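Long-range contacts in succinyl-CoA:3-ketoacid-coenzyme A transferase subunit B (Helicobacter pylori, PDB 3RRL), which catalyses, as one subunit of the enzyme, the transfer of coenzyme A from succinyl-CoA to a 3-oxo acid, giving a 3-oxoacyl-CoA and succinate: residues B[135-140]-B[165-170]; B[110-115]-B[157-162]. All blocks are in the same frame, centred on the assembly; numbering follows the deposited sequence.

Contact 1: residues B[135-140]-B[165-170]; sequences VIVIME and HQLITD
Ile-136 and Gln-166 sit abreast on two neighbouring parallel strands, 134-138 and 166-168, in the central mixed beta-sheet of this CoA-transferase subunit. Their side chains point the same way, with the Ile-136 CD1 methyl 3.2 Å from Gln-166 OE1. With CG anti to the backbone N (chi1 172°) and the chain running straight on, Gln-166 carries its amide out to Lys-134, bonded at OE1, and Glu-12, bonded at NE2. Ile-168 follows on the same face and sends CD1 back to Ile-136 CG2 (4.0 Å), while its CB meets Ile-138 CG2; helix 2-10 covers this face. On the other face Leu-167 places CD1 against Val-137 CG1 and against the CE methyl of selenomethionine Met-139 (3.9 Å), whose chain bends at chi3 (71°) to bring CE there. The backbones are joined in parallel fashion, Val-137 receiving from Ile-168 N at its O and giving its own N to Gln-166 O. At the start of the pairing Val-135 O accepts from both His-165 N and Gln-166 N. The imidazole of His-165 adds a side-chain bond: ND1 accepts from Val-135 N at 3.0 Å, the donor lying 30° out of the ring plane.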
# COMPACT_ATOMS: atom_id res chain seq x y z
N VAL B 135 23.02 -6.88 6.56
CA VAL B 135 23.46 -5.50 6.63
C VAL B 135 24.97 -5.46 6.77
O VAL B 135 25.52 -5.95 7.75
CB VAL B 135 22.82 -4.79 7.83
CG1 VAL B 135 23.43 -3.41 8.01
CG2 VAL B 135 21.30 -4.69 7.65
N ILE B 136 25.63 -4.88 5.78
CA ILE B 136 27.07 -4.69 5.81
C ILE B 136 27.43 -3.20 5.91
O ILE B 136 26.96 -2.39 5.12
CB ILE B 136 27.73 -5.24 4.53
CG1 ILE B 136 27.36 -6.70 4.31
CG2 ILE B 136 29.25 -5.07 4.59
CD1 ILE B 136 27.87 -7.26 2.99
N VAL B 137 28.25 -2.85 6.89
CA VAL B 137 28.78 -1.50 7.00
C VAL B 137 30.22 -1.48 6.51
O VAL B 137 31.03 -2.33 6.91
CB VAL B 137 28.73 -0.97 8.44
CG1 VAL B 137 29.48 0.36 8.54
CG2 VAL B 137 27.30 -0.80 8.91
N ILE B 138 30.55 -0.53 5.65
CA ILE B 138 31.91 -0.36 5.18
C ILE B 138 32.38 1.05 5.49
O ILE B 138 31.70 2.03 5.18
CB ILE B 138 32.07 -0.68 3.67
CG1 ILE B 138 31.42 0.41 2.81
CG2 ILE B 138 31.51 -2.06 3.37
CD1 ILE B 138 31.68 0.24 1.32
N MSE B 139 33.54 1.14 6.13
CA MSE B 139 33.92 2.35 6.82
C MSE B 139 35.43 2.43 6.98
O MSE B 139 36.08 1.41 7.17
CB MSE B 139 33.29 2.28 8.20
CG MSE B 139 33.45 3.48 9.07
SE MSE B 139 32.50 3.08 10.70
CE MSE B 139 33.69 1.74 11.45
N GLU B 140 35.97 3.64 6.95
CA GLU B 140 37.37 3.83 7.33
C GLU B 140 37.48 3.57 8.83
O GLU B 140 36.62 4.00 9.61
CB GLU B 140 37.86 5.22 6.95
CG GLU B 140 38.22 5.36 5.48
CD GLU B 140 38.33 6.80 5.02
OE1 GLU B 140 39.30 7.48 5.43
OE2 GLU B 140 37.45 7.25 4.26
N HIS B 165 25.47 -6.80 10.60
CA HIS B 165 25.89 -8.19 10.46
C HIS B 165 27.39 -8.33 10.23
O HIS B 165 28.04 -9.21 10.80
CB HIS B 165 25.12 -8.89 9.33
CG HIS B 165 23.67 -9.12 9.65
ND1 HIS B 165 22.68 -8.26 9.25
CD2 HIS B 165 23.06 -10.11 10.35
CE1 HIS B 165 21.51 -8.71 9.68
NE2 HIS B 165 21.72 -9.83 10.35
N GLN B 166 27.93 -7.45 9.40
CA GLN B 166 29.33 -7.54 9.01
C GLN B 166 29.92 -6.14 8.85
O GLN B 166 29.26 -5.24 8.33
CB GLN B 166 29.46 -8.34 7.72
CG GLN B 166 30.85 -8.35 7.09
CD GLN B 166 30.84 -9.01 5.71
OE1 GLN B 166 29.92 -8.81 4.92
NE2 GLN B 166 31.85 -9.82 5.44
N LEU B 167 31.15 -5.97 9.32
CA LEU B 167 31.81 -4.67 9.23
C LEU B 167 33.14 -4.82 8.51
O LEU B 167 33.99 -5.61 8.91
CB LEU B 167 32.01 -4.07 10.63
CG LEU B 167 33.04 -2.94 10.74
CD1 LEU B 167 32.58 -1.70 9.98
CD2 LEU B 167 33.32 -2.60 12.21
N ILE B 168 33.29 -4.08 7.42
CA ILE B 168 34.51 -4.11 6.63
C ILE B 168 35.20 -2.75 6.71
O ILE B 168 34.63 -1.74 6.32
CB ILE B 168 34.18 -4.41 5.16
CG1 ILE B 168 33.41 -5.74 5.04
CG2 ILE B 168 35.43 -4.42 4.31
CD1 ILE B 168 33.02 -6.09 3.61
N THR B 169 36.42 -2.73 7.24
CA THR B 169 37.23 -1.51 7.23
C THR B 169 38.53 -1.71 6.44
O THR B 169 38.77 -2.79 5.88
CB THR B 169 37.55 -1.01 8.66
OG1 THR B 169 38.62 -1.79 9.22
CG2 THR B 169 36.32 -1.11 9.55
N ASP B 170 39.36 -0.68 6.38
CA ASP B 170 40.66 -0.77 5.69
C ASP B 170 41.64 -1.68 6.45
O ASP B 170 42.68 -2.07 5.92
CB ASP B 170 41.27 0.63 5.51
CG ASP B 170 41.17 1.47 6.77
OD1 ASP B 170 40.05 1.62 7.30
OD2 ASP B 170 42.22 1.97 7.25

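Contact 2: residues B[110-115]-B[157-162]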
# COMPACT_ATOMS: atom_id res chain seq x y z
N ALA B 110 25.97 4.25 13.88
CA ALA B 110 25.66 5.66 13.83
C ALA B 110 26.11 6.22 12.49
O ALA B 110 27.30 6.29 12.23
CB ALA B 110 26.32 6.40 14.95
N ASN B 111 25.17 6.60 11.64
CA ASN B 111 25.53 7.21 10.36
C ASN B 111 24.71 8.40 9.88
O ASN B 111 24.88 8.83 8.76
CB ASN B 111 25.68 6.16 9.26
CG ASN B 111 24.37 5.74 8.66
OD1 ASN B 111 23.32 5.98 9.21
ND2 ASN B 111 24.44 5.11 7.51
N TRP B 112 23.81 8.93 10.69
CA TRP B 112 22.99 10.03 10.22
C TRP B 112 23.21 11.40 10.84
O TRP B 112 22.84 12.40 10.25
CB TRP B 112 21.52 9.67 10.32
CG TRP B 112 21.01 9.57 11.70
CD1 TRP B 112 21.20 8.56 12.56
CD2 TRP B 112 20.21 10.53 12.38
NE1 TRP B 112 20.58 8.81 13.73
CE2 TRP B 112 19.95 10.02 13.65
CE3 TRP B 112 19.69 11.77 12.04
CZ2 TRP B 112 19.20 10.70 14.58
CZ3 TRP B 112 18.95 12.44 12.96
CH2 TRP B 112 18.71 11.91 14.21
N MSE B 113 23.77 11.46 12.03
CA MSE B 113 23.90 12.73 12.69
C MSE B 113 25.15 12.96 13.54
O MSE B 113 25.56 12.09 14.29
CB MSE B 113 22.65 12.94 13.55
CG MSE B 113 22.76 14.00 14.59
SE MSE B 113 21.08 14.18 15.51
CE MSE B 113 20.41 15.71 14.55
N ILE B 114 25.70 14.15 13.45
CA ILE B 114 26.70 14.65 14.39
C ILE B 114 26.15 15.92 15.05
O ILE B 114 25.95 16.93 14.37
CB ILE B 114 28.02 14.98 13.69
CG1 ILE B 114 28.55 13.77 12.93
CG2 ILE B 114 29.06 15.46 14.71
CD1 ILE B 114 29.76 14.07 12.05
N PRO B 115 25.90 15.87 16.36
CA PRO B 115 25.24 16.97 17.08
C PRO B 115 25.85 18.34 16.80
O PRO B 115 27.07 18.49 16.83
CB PRO B 115 25.47 16.61 18.55
CG PRO B 115 25.58 15.13 18.55
CD PRO B 115 26.25 14.76 17.26
N PRO B 157 24.47 9.75 17.77
CA PRO B 157 23.10 9.24 17.71
C PRO B 157 23.02 8.00 16.83
O PRO B 157 23.58 7.99 15.73
CB PRO B 157 22.32 10.40 17.08
CG PRO B 157 23.12 11.62 17.46
CD PRO B 157 24.55 11.18 17.41
N LEU B 158 22.32 6.97 17.31
CA LEU B 158 22.23 5.71 16.60
C LEU B 158 21.34 5.73 15.36
O LEU B 158 20.25 6.32 15.36
CB LEU B 158 21.72 4.61 17.53
CG LEU B 158 22.67 4.16 18.63
CD1 LEU B 158 22.26 2.75 19.06
CD2 LEU B 158 24.10 4.18 18.15
N THR B 159 21.82 5.10 14.30
CA THR B 159 20.97 4.77 13.16
C THR B 159 20.15 3.52 13.48
O THR B 159 19.00 3.38 13.06
CB THR B 159 21.78 4.53 11.91
OG1 THR B 159 22.57 5.69 11.63
CG2 THR B 159 20.87 4.24 10.74
N GLY B 160 20.77 2.59 14.20
CA GLY B 160 20.09 1.38 14.63
C GLY B 160 20.88 0.64 15.69
O GLY B 160 22.10 0.77 15.77
N LYS B 161 20.18 -0.16 16.49
CA LYS B 161 20.80 -0.91 17.58
C LYS B 161 20.91 -2.39 17.20
O LYS B 161 19.92 -3.01 16.83
CB LYS B 161 19.96 -0.73 18.85
CG LYS B 161 20.62 -1.16 20.14
CD LYS B 161 19.88 -0.58 21.34
CE LYS B 161 20.23 -1.33 22.63
NZ LYS B 161 21.71 -1.52 22.83
N GLY B 162 22.12 -2.93 17.27
CA GLY B 162 22.37 -4.34 16.96
C GLY B 162 21.91 -4.73 15.56
O GLY B 162 21.33 -5.80 15.36
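Thr-159 OG1 is gripped twice by Asn-111. The hydroxyl accepts from Asn-111 N (2.8 Å) and donates to Asn-111 OD1 (2.6 Å), so that the N-H and side-chain carbonyl of Asn-111 close a ring with it. Asn-111 makes this possible by placing CG between its backbone N and carbonyl carbon (chi1 82°), which folds the amide back beside its own N-H. The donated bond meets the amide obliquely, the hydroxyl oxygen lying 33° out of the carbonyl plane. Next door the Trp-112 indole presents its edge to the loop: NE1 donates to Leu-158 O at 3.0 Å, approaching from above the carbonyl plane rather than along a lone pair. Thr-159 OG1 also lies near the ring plane, close to CD1.

Pro-157 gives up the largest surface of any residue in the contact. Its CB touches Trp-112 CZ2 (4.0 Å), its CG packs at 3.7 Å from CG of selenomethionine Met-113, and its CD lies 4.0 Å from Pro-115 CD, one ring reaching toward the other. Ala-110 CB rests against Pro-157 O. Met-113 CB lies 3.5 Å above one face of the Trp-112 indole, offset toward its rim.

Further out, Asn-111 ND2 is held by Gly-99 O, fixing the amide from its other end, and Ala-125 and Met-126 of helix 125-131 touch Thr-159. Leu-158 CB points away from 110-115, and its side chain packs on a neighbouring subunit's backbone. Thr-159 and Gly-160 both hydrogen-bond through their backbones to Leu-109, so the loop joins the start of strand 109-114 through a classic beta bulge.

How the contacts relate
The centres of the two contacts lie about 15 Å apart, and their segments alternate along the chain: 110-115, 135-140, 157-162, 165-170. The loop of contact 2 therefore leads, within a few residues, into strand 166-168 of contact 1, although the pairs do not otherwise touch. The pair contrasts two ways of joining distant segments. In the buried central sheet, repeated backbone bonds set the register and side chains pack on both faces; at the smaller sheet, bonds that involve side chains, together with the backbone bonds of a bulge, attach an irregular loop. Contact 1 is away from the predicted active-site residue Glu-43, whereas in contact 2 the side chain of Asn-111 is about 10 Å from that of Glu-43.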